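Local structure of protein CbbY (Rhodobacter sphaeroides, 4UAS) at residues R21-E26 / V83-E88; E53-F58 / L69-I74; D145-K150 / Y157-R162. The protein is a magnesium-dependent sugar phosphatase that selectively dephosphorylates xylulose 1,5-bisphosphate, a potent rubisco inhibitor that rubisco itself produces. One frame throughout, in Å; residues are numbered along the deposited sequence.

Interactions 1 and 2 are partly buried contacts within the helical cap, and both use helix 71-87: its far end meets helix 17-31 in interaction 1, its first turn meets helix 51-61 in interaction 2. They touch where Phe24 CE1 lies 3.9 Å from Ile55 CG1. Interaction 3 belongs to the α/β core domain and is a surface contact. Its nearest atoms are about 11 Å from interaction 1, but it reaches interaction 2 through a salt bridge between Lys150 and Glu53. The chemistry follows the place: isoleucines and alanine alone in 2, leucine under an arginine-glutamate pair in 1, and a small apolar patch beside a charged cluster in 3.

Interaction 1: residues R21-E26 / V83-E88; sequences RRAFNE and VALMAE
Arg22 lays its guanidinium over the CD2 methyl of Leu85, which sits under the centre of the flat group, 3.4 Å from its plane. All four of the atoms NE, CZ, NH1 and NH2 therefore meet the same methyl over one face. The stem of the arginine touches too: Arg22 CG is 4.0 Å from Leu85 CD1, the other branch of the leucine. Arginine suits this exposed position because one face accepts an apolar neighbour while its edge keeps the N-H groups for polar ones. Its CG stands opposite the backbone N (chi1 175°), and the chain runs straight on to NE, carrying the charged end across Leu85. There Glu26, one helical turn later, fixes its rotation: Arg22 NE bonds to Glu26 OE2 at 2.8 Å, nearly straight at 176° and in the guanidinium plane, though it meets the oxygen from above the carboxylate plane. Glu88 adds an opposite charge beyond salt-bridge range, with its OE1 4.5 Å from Arg22 NH1. Deeper in, Leu85 CD1 lies 4.1 Å from Ala23 CB. Replacing Leu85 by an alanine would remove both methyls and is likely to strip that face of the Arg22 guanidinium of its apolar cover and open a gap beside Ala23. The short side chain of Ala23 also packs against Lys78 and Phe82 of helix 71-87, and Lys78 is a substrate-binding residue. The helix segments run 10.4 Å apart at closest approach, their directions 132° from one another. Met86, on helix 71-87, packs against Ala124 and Ala128 of helix 119-129. This is packing between the first and last helices of the α-helical cap that many HAD phosphatases carry between the first two strands of the core.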
# COMPACT_ATOMS: atom_id res chain seq x y z
N ARG A 21 10.40 5.22 -5.38
CA ARG A 21 10.98 5.77 -6.61
C ARG A 21 12.48 5.88 -6.49
O ARG A 21 13.23 5.48 -7.41
CB ARG A 21 10.33 7.09 -6.97
CG ARG A 21 10.77 7.62 -8.35
CD ARG A 21 10.06 8.91 -8.73
NE ARG A 21 10.44 10.07 -7.96
CZ ARG A 21 11.40 10.94 -8.29
NH1 ARG A 21 12.11 10.79 -9.38
NH2 ARG A 21 11.62 11.98 -7.50
N ARG A 22 12.97 6.35 -5.35
CA ARG A 22 14.40 6.43 -5.09
C ARG A 22 15.00 5.03 -5.16
O ARG A 22 16.07 4.83 -5.74
CB ARG A 22 14.67 7.09 -3.74
CG ARG A 22 16.13 7.11 -3.30
CD ARG A 22 16.34 7.87 -1.99
NE ARG A 22 17.75 7.75 -1.63
CZ ARG A 22 18.22 8.09 -0.43
NH1 ARG A 22 17.42 8.56 0.46
NH2 ARG A 22 19.47 7.89 -0.14
N ALA A 23 14.39 4.05 -4.49
CA ALA A 23 14.93 2.70 -4.49
C ALA A 23 15.00 2.15 -5.92
O ALA A 23 15.97 1.48 -6.30
CB ALA A 23 14.10 1.80 -3.62
N PHE A 24 13.95 2.38 -6.75
CA PHE A 24 14.02 1.96 -8.13
C PHE A 24 15.20 2.61 -8.84
O PHE A 24 16.02 1.95 -9.48
CB PHE A 24 12.73 2.29 -8.89
CG PHE A 24 11.55 1.36 -8.66
CD1 PHE A 24 11.60 0.09 -9.18
CD2 PHE A 24 10.42 1.77 -7.98
CE1 PHE A 24 10.51 -0.78 -9.03
CE2 PHE A 24 9.36 0.92 -7.82
CZ PHE A 24 9.39 -0.37 -8.35
N ASN A 25 15.29 3.95 -8.78
CA ASN A 25 16.32 4.64 -9.56
C ASN A 25 17.71 4.28 -9.11
O ASN A 25 18.62 4.11 -9.94
CB ASN A 25 16.08 6.15 -9.50
CG ASN A 25 14.89 6.56 -10.31
OD1 ASN A 25 14.63 5.96 -11.36
ND2 ASN A 25 14.20 7.60 -9.90
N GLU A 26 17.94 4.15 -7.79
CA GLU A 26 19.25 3.73 -7.31
C GLU A 26 19.60 2.33 -7.75
O GLU A 26 20.76 2.02 -7.99
CB GLU A 26 19.31 3.96 -5.80
CG GLU A 26 19.34 5.41 -5.39
CD GLU A 26 19.53 5.66 -3.91
OE1 GLU A 26 19.59 4.70 -3.12
OE2 GLU A 26 19.60 6.87 -3.55
N VAL A 83 14.07 -1.62 1.72
CA VAL A 83 14.14 -2.03 3.10
C VAL A 83 15.24 -1.27 3.86
O VAL A 83 15.06 -0.83 4.98
CB VAL A 83 14.30 -3.56 3.17
CG1 VAL A 83 14.71 -4.05 4.58
CG2 VAL A 83 13.03 -4.26 2.71
N ALA A 84 16.41 -1.13 3.22
CA ALA A 84 17.52 -0.41 3.84
C ALA A 84 17.18 1.08 4.02
O ALA A 84 17.42 1.67 5.08
CB ALA A 84 18.82 -0.55 3.06
N LEU A 85 16.55 1.67 2.99
CA LEU A 85 16.18 3.09 3.09
C LEU A 85 15.15 3.33 4.17
O LEU A 85 15.24 4.33 4.90
CB LEU A 85 15.71 3.61 1.74
CG LEU A 85 16.73 3.81 0.61
CD1 LEU A 85 16.05 3.98 -0.75
CD2 LEU A 85 17.63 4.97 0.94
N MET A 86 14.19 2.43 4.30
CA MET A 86 13.21 2.51 5.34
C MET A 86 13.84 2.50 6.72
O MET A 86 13.37 3.24 7.61
CB MET A 86 12.23 1.37 5.16
CG MET A 86 11.11 1.38 6.17
SD MET A 86 10.03 2.82 6.19
CE MET A 86 9.38 2.66 4.63
N ALA A 87 14.87 1.68 6.94
CA ALA A 87 15.52 1.59 8.25
C ALA A 87 16.24 2.83 8.62
O ALA A 87 16.60 3.02 9.79
CB ALA A 87 16.45 0.42 8.27
N GLU A 88 16.53 3.73 7.70
CA GLU A 88 17.10 5.03 8.10
C GLU A 88 16.14 5.87 9.06
O GLU A 88 16.57 6.82 9.68
CB GLU A 88 17.41 5.83 6.88
CG GLU A 88 18.56 5.09 6.14
CD GLU A 88 19.12 5.81 4.87
OE1 GLU A 88 18.62 6.93 4.51
OE2 GLU A 88 20.03 5.29 4.19

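Interaction 2: residues E53-F58 / L69-I74; sequences ERIARF and LPIADI
Ile55 and Ile71 meet branch to branch, their side chains sliding past each other in opposite directions. The CG2 methyl of Ile55 does most of the touching, at 4.1 Å from Ile71 CG1 and equally close to Ile71 CG2. It faces across because CG2 stands anti to the backbone N, while CG1 takes the place beside that nitrogen (chi1 -64°). Ile71 and Ile74 adopt the same first torsion, which suits a β-branched residue in a helix: only hydrogen occupies the site between the nitrogen and the carbonyl carbon. From Ile55 the longer branch extends to CD1, which comes within 4.0 Å of Ile74 CG2, so its two arms each serve a different isoleucine. Ile71 in turn stretches its own long branch (chi2 171°) past Ile55 to the next residue of that helix, and its CD1 ends 3.7 Å from Ala56 CB. A residue as small as alanine allows that methyl to approach the helix surface, with Ile71 CD1 only 3.8 Å from Ala56 CA.

Ile71 directly follows Pro70, the N-cap of helix 71-87, and Ile74 comes one turn later, its N-H bonded to the Pro70 carbonyl. On the cap helix 51-61 the flanking Glu53 and Arg54 belong to the substrate site, and Ile74 also packs on Leu31 of helix 17-31. No hydrogen bond or charge pair crosses between the segments, so the contact depends on the fit of branched methyls and the exclusion of water, without the directional grip of a polar bond.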
# COMPACT_ATOMS: atom_id res chain seq x y z
N GLU A 53 5.32 -5.96 -11.73
CA GLU A 53 4.39 -5.61 -12.78
C GLU A 53 4.72 -4.25 -13.38
O GLU A 53 4.58 -4.01 -14.58
CB GLU A 53 2.95 -5.67 -12.26
CG GLU A 53 2.45 -7.07 -11.83
CD GLU A 53 2.90 -7.53 -10.44
OE1 GLU A 53 3.67 -6.88 -9.74
OE2 GLU A 53 2.39 -8.65 -10.06
N ARG A 54 5.10 -3.31 -12.53
CA ARG A 54 5.42 -1.95 -12.96
C ARG A 54 6.72 -1.98 -13.81
O ARG A 54 6.77 -1.33 -14.84
CB ARG A 54 5.65 -1.05 -11.72
CG ARG A 54 5.78 0.38 -12.05
CD ARG A 54 5.81 1.29 -10.82
NE ARG A 54 4.57 1.15 -10.13
CZ ARG A 54 4.41 0.94 -8.87
NH1 ARG A 54 5.40 1.15 -8.01
NH2 ARG A 54 3.23 0.52 -8.41
N ILE A 55 7.73 -2.74 -13.39
CA ILE A 55 8.93 -2.88 -14.23
C ILE A 55 8.56 -3.45 -15.57
O ILE A 55 9.02 -2.99 -16.62
CB ILE A 55 10.04 -3.69 -13.49
CG1 ILE A 55 10.53 -2.98 -12.24
CG2 ILE A 55 11.18 -4.02 -14.45
CD1 ILE A 55 11.24 -3.92 -11.28
N ALA A 56 7.74 -4.53 -15.58
CA ALA A 56 7.37 -5.17 -16.81
C ALA A 56 6.67 -4.21 -17.76
O ALA A 56 6.94 -4.18 -18.98
CB ALA A 56 6.49 -6.39 -16.54
N ARG A 57 5.78 -3.38 -17.22
CA ARG A 57 5.08 -2.40 -18.03
C ARG A 57 6.06 -1.40 -18.66
O ARG A 57 6.02 -1.10 -19.86
CB ARG A 57 4.05 -1.63 -17.22
CG ARG A 57 3.48 -0.41 -17.89
CD ARG A 57 2.47 0.30 -17.05
NE ARG A 57 2.14 1.61 -17.55
CZ ARG A 57 1.38 2.47 -16.90
NH1 ARG A 57 0.81 2.12 -15.75
NH2 ARG A 57 1.19 3.69 -17.37
N PHE A 58 6.96 -0.88 -17.84
CA PHE A 58 7.99 0.05 -18.33
C PHE A 58 8.79 -0.61 -19.44
O PHE A 58 9.05 0.03 -20.48
CB PHE A 58 8.87 0.43 -17.18
CG PHE A 58 10.14 1.12 -17.58
CD1 PHE A 58 10.16 2.39 -18.07
CD2 PHE A 58 11.34 0.45 -17.43
CE1 PHE A 58 11.32 2.98 -18.44
CE2 PHE A 58 12.57 1.03 -17.77
CZ PHE A 58 12.52 2.32 -18.29
N LEU A 69 19.03 -8.40 -16.29
CA LEU A 69 18.69 -9.45 -15.38
C LEU A 69 17.20 -9.73 -15.55
O LEU A 69 16.43 -8.86 -15.99
CB LEU A 69 18.86 -8.99 -13.90
CG LEU A 69 20.17 -8.61 -13.36
CD1 LEU A 69 20.04 -8.33 -11.89
CD2 LEU A 69 21.14 -9.73 -13.54
N PRO A 70 16.73 -10.91 -15.07
CA PRO A 70 15.29 -11.13 -15.02
C PRO A 70 14.62 -10.09 -14.12
O PRO A 70 15.21 -9.62 -13.16
CB PRO A 70 15.17 -12.52 -14.38
CG PRO A 70 16.47 -13.22 -14.76
CD PRO A 70 17.49 -12.10 -14.65
N ILE A 71 13.36 -9.76 -14.44
CA ILE A 71 12.60 -8.79 -13.66
C ILE A 71 12.58 -9.15 -12.21
O ILE A 71 12.68 -8.31 -11.33
CB ILE A 71 11.20 -8.62 -14.20
CG1 ILE A 71 11.24 -7.96 -15.61
CG2 ILE A 71 10.31 -7.85 -13.23
CD1 ILE A 71 9.89 -7.95 -16.31
N ALA A 72 12.38 -10.41 -11.90
CA ALA A 72 12.30 -10.77 -10.50
C ALA A 72 13.59 -10.42 -9.70
O ALA A 72 13.51 -10.01 -8.53
CB ALA A 72 11.94 -12.23 -10.33
N ASP A 73 14.77 -10.53 -10.36
CA ASP A 73 16.02 -10.21 -9.75
C ASP A 73 16.20 -8.68 -9.61
O ASP A 73 16.76 -8.21 -8.61
CB ASP A 73 17.18 -10.83 -10.53
CG ASP A 73 17.12 -12.35 -10.48
OD1 ASP A 73 17.05 -12.94 -9.39
OD2 ASP A 73 16.85 -12.92 -11.50
N ILE A 74 15.75 -7.95 -10.60
CA ILE A 74 15.74 -6.47 -10.50
C ILE A 74 14.89 -6.03 -9.30
O ILE A 74 15.28 -5.19 -8.48
CB ILE A 74 15.26 -5.80 -11.77
CG1 ILE A 74 16.13 -6.21 -13.00
CG2 ILE A 74 15.22 -4.27 -11.61
CD1 ILE A 74 15.60 -5.77 -14.32

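Interaction 3: residues D145-K150 / Y157-R162; sequences DMVAEK and YRLALR
Leu159 makes the apolar contact with one methyl, CD2, which is shared by two residues of the loop. Met146 offers the base of its side chain: its CB is 3.7 Å from Leu159 CD2, while the thioether end leads away and the chain passes near Leu119, a substrate-binding residue. Val147 adds its CG1 methyl at 4.1 Å from the same Leu159 CD2, the two side chains crossing at a slant. Leucine can reach both because its CG points away from the backbone N (chi1 167°), which sets CD2 between Met146 CB and Val147 CG1; the shorter Val147 suits the flank of that fork. The segment 145-150 follows strand 140-142, and helix 155-164 then leads to strand 171-175, making this part of a β-α-β crossover of the parallel sheet in the Rossmann-like HAD core. Leu159 also rests on Ala142 of the preceding strand.

The ionic contacts lie within the loop and on its cap side. Lys150 bends back to Asp145, its terminal nitrogen turned out of the extended chain by chi4 (67°), and NZ meets Asp145 OD1 at 2.7 Å. The approach is on the anti side of the carboxylate, 33° out of its plane. The same NZ has a second carboxylate partner in Glu53, and Asp145 OD2 is paired with Lys52 of helix 51-61, a substrate-binding residue of the cap.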
# COMPACT_ATOMS: atom_id res chain seq x y z
N ASP A 145 2.45 -11.27 -3.71
CA ASP A 145 2.03 -12.31 -4.60
C ASP A 145 1.18 -13.36 -3.93
O ASP A 145 1.00 -14.48 -4.44
CB ASP A 145 3.24 -12.93 -5.31
CG ASP A 145 4.02 -11.96 -6.17
OD1 ASP A 145 3.70 -10.71 -6.30
OD2 ASP A 145 5.06 -12.35 -6.71
N MET A 146 0.55 -13.03 -2.82
CA MET A 146 -0.41 -13.92 -2.16
C MET A 146 -1.67 -14.16 -2.98
O MET A 146 -2.39 -15.11 -2.71
CB MET A 146 -0.73 -13.49 -0.73
CG MET A 146 0.44 -13.58 0.21
SD MET A 146 0.02 -12.95 1.85
CE MET A 146 1.70 -12.66 2.51
N VAL A 147 -1.94 -13.27 -3.92
CA VAL A 147 -2.97 -13.48 -4.89
C VAL A 147 -2.37 -13.31 -6.28
O VAL A 147 -1.38 -12.62 -6.47
CB VAL A 147 -4.19 -12.53 -4.71
CG1 VAL A 147 -4.86 -12.77 -3.38
CG2 VAL A 147 -3.81 -11.10 -4.84
N ALA A 148 -3.01 -13.86 -7.31
CA ALA A 148 -2.54 -13.77 -8.69
C ALA A 148 -2.81 -12.41 -9.34
O ALA A 148 -2.04 -11.97 -10.19
CB ALA A 148 -3.15 -14.85 -9.54
N GLU A 149 -3.92 -11.79 -8.97
CA GLU A 149 -4.34 -10.52 -9.59
C GLU A 149 -4.34 -9.42 -8.52
O GLU A 149 -5.04 -9.54 -7.53
CB GLU A 149 -5.73 -10.70 -10.17
CG GLU A 149 -5.94 -11.78 -11.14
CD GLU A 149 -5.21 -11.57 -12.39
OE1 GLU A 149 -5.01 -10.42 -12.78
OE2 GLU A 149 -4.90 -12.64 -13.03
N LYS A 150 -3.53 -8.40 -8.76
CA LYS A 150 -3.36 -7.31 -7.82
C LYS A 150 -4.43 -6.22 -8.04
O LYS A 150 -5.18 -6.21 -9.03
CB LYS A 150 -1.94 -6.69 -7.91
CG LYS A 150 -0.86 -7.69 -7.41
CD LYS A 150 0.51 -7.03 -7.48
CE LYS A 150 1.59 -7.73 -6.74
NZ LYS A 150 1.88 -9.02 -7.38
N TYR A 157 -8.18 -8.22 -0.88
CA TYR A 157 -9.14 -7.97 0.16
C TYR A 157 -9.96 -9.18 0.51
O TYR A 157 -10.27 -9.44 1.67
CB TYR A 157 -10.04 -6.77 -0.19
CG TYR A 157 -9.42 -5.40 0.03
CD1 TYR A 157 -9.00 -4.59 -0.99
CD2 TYR A 157 -9.30 -4.92 1.32
CE1 TYR A 157 -8.47 -3.32 -0.74
CE2 TYR A 157 -8.78 -3.69 1.59
CZ TYR A 157 -8.34 -2.89 0.57
OH TYR A 157 -7.86 -1.65 0.86
N ARG A 158 -10.37 -9.95 -0.51
CA ARG A 158 -11.07 -11.22 -0.25
C ARG A 158 -10.22 -12.18 0.56
O ARG A 158 -10.75 -12.85 1.46
CB ARG A 158 -11.50 -11.83 -1.57
CG ARG A 158 -12.54 -11.01 -2.31
CD ARG A 158 -12.88 -11.54 -3.68
NE ARG A 158 -13.92 -10.74 -4.30
CZ ARG A 158 -13.99 -10.41 -5.56
NH1 ARG A 158 -13.04 -10.75 -6.46
NH2 ARG A 158 -15.03 -9.70 -5.94
N LEU A 159 -8.93 -12.23 0.27
CA LEU A 159 -8.01 -13.08 1.06
C LEU A 159 -8.01 -12.60 2.51
O LEU A 159 -8.17 -13.38 3.44
CB LEU A 159 -6.62 -13.02 0.43
CG LEU A 159 -5.49 -13.57 1.28
CD1 LEU A 159 -5.69 -14.97 1.72
CD2 LEU A 159 -4.15 -13.30 0.64
N ALA A 160 -7.79 -11.29 2.72
CA ALA A 160 -7.71 -10.76 4.05
C ALA A 160 -8.99 -11.04 4.83
O ALA A 160 -8.94 -11.38 6.03
CB ALA A 160 -7.44 -9.26 3.98
N LEU A 161 -10.12 -10.81 4.20
CA LEU A 161 -11.41 -11.05 4.88
C LEU A 161 -11.61 -12.52 5.23
O LEU A 161 -12.18 -12.84 6.30
CB LEU A 161 -12.55 -10.58 4.03
CG LEU A 161 -12.72 -9.07 3.94
CD1 LEU A 161 -13.67 -8.73 2.79
CD2 LEU A 161 -13.24 -8.53 5.24
N ARG A 162 -11.20 -13.45 4.38
CA ARG A 162 -11.29 -14.86 4.69
C ARG A 162 -10.45 -15.18 5.92
O ARG A 162 -10.86 -15.93 6.82
CB ARG A 162 -10.94 -15.74 3.49
CG ARG A 162 -11.22 -17.23 3.82
CD ARG A 162 -11.06 -18.19 2.73
NE ARG A 162 -9.88 -17.99 2.16
CZ ARG A 162 -9.56 -17.33 0.97
NH1 ARG A 162 -10.32 -16.90 -0.02
NH2 ARG A 162 -8.34 -17.21 0.82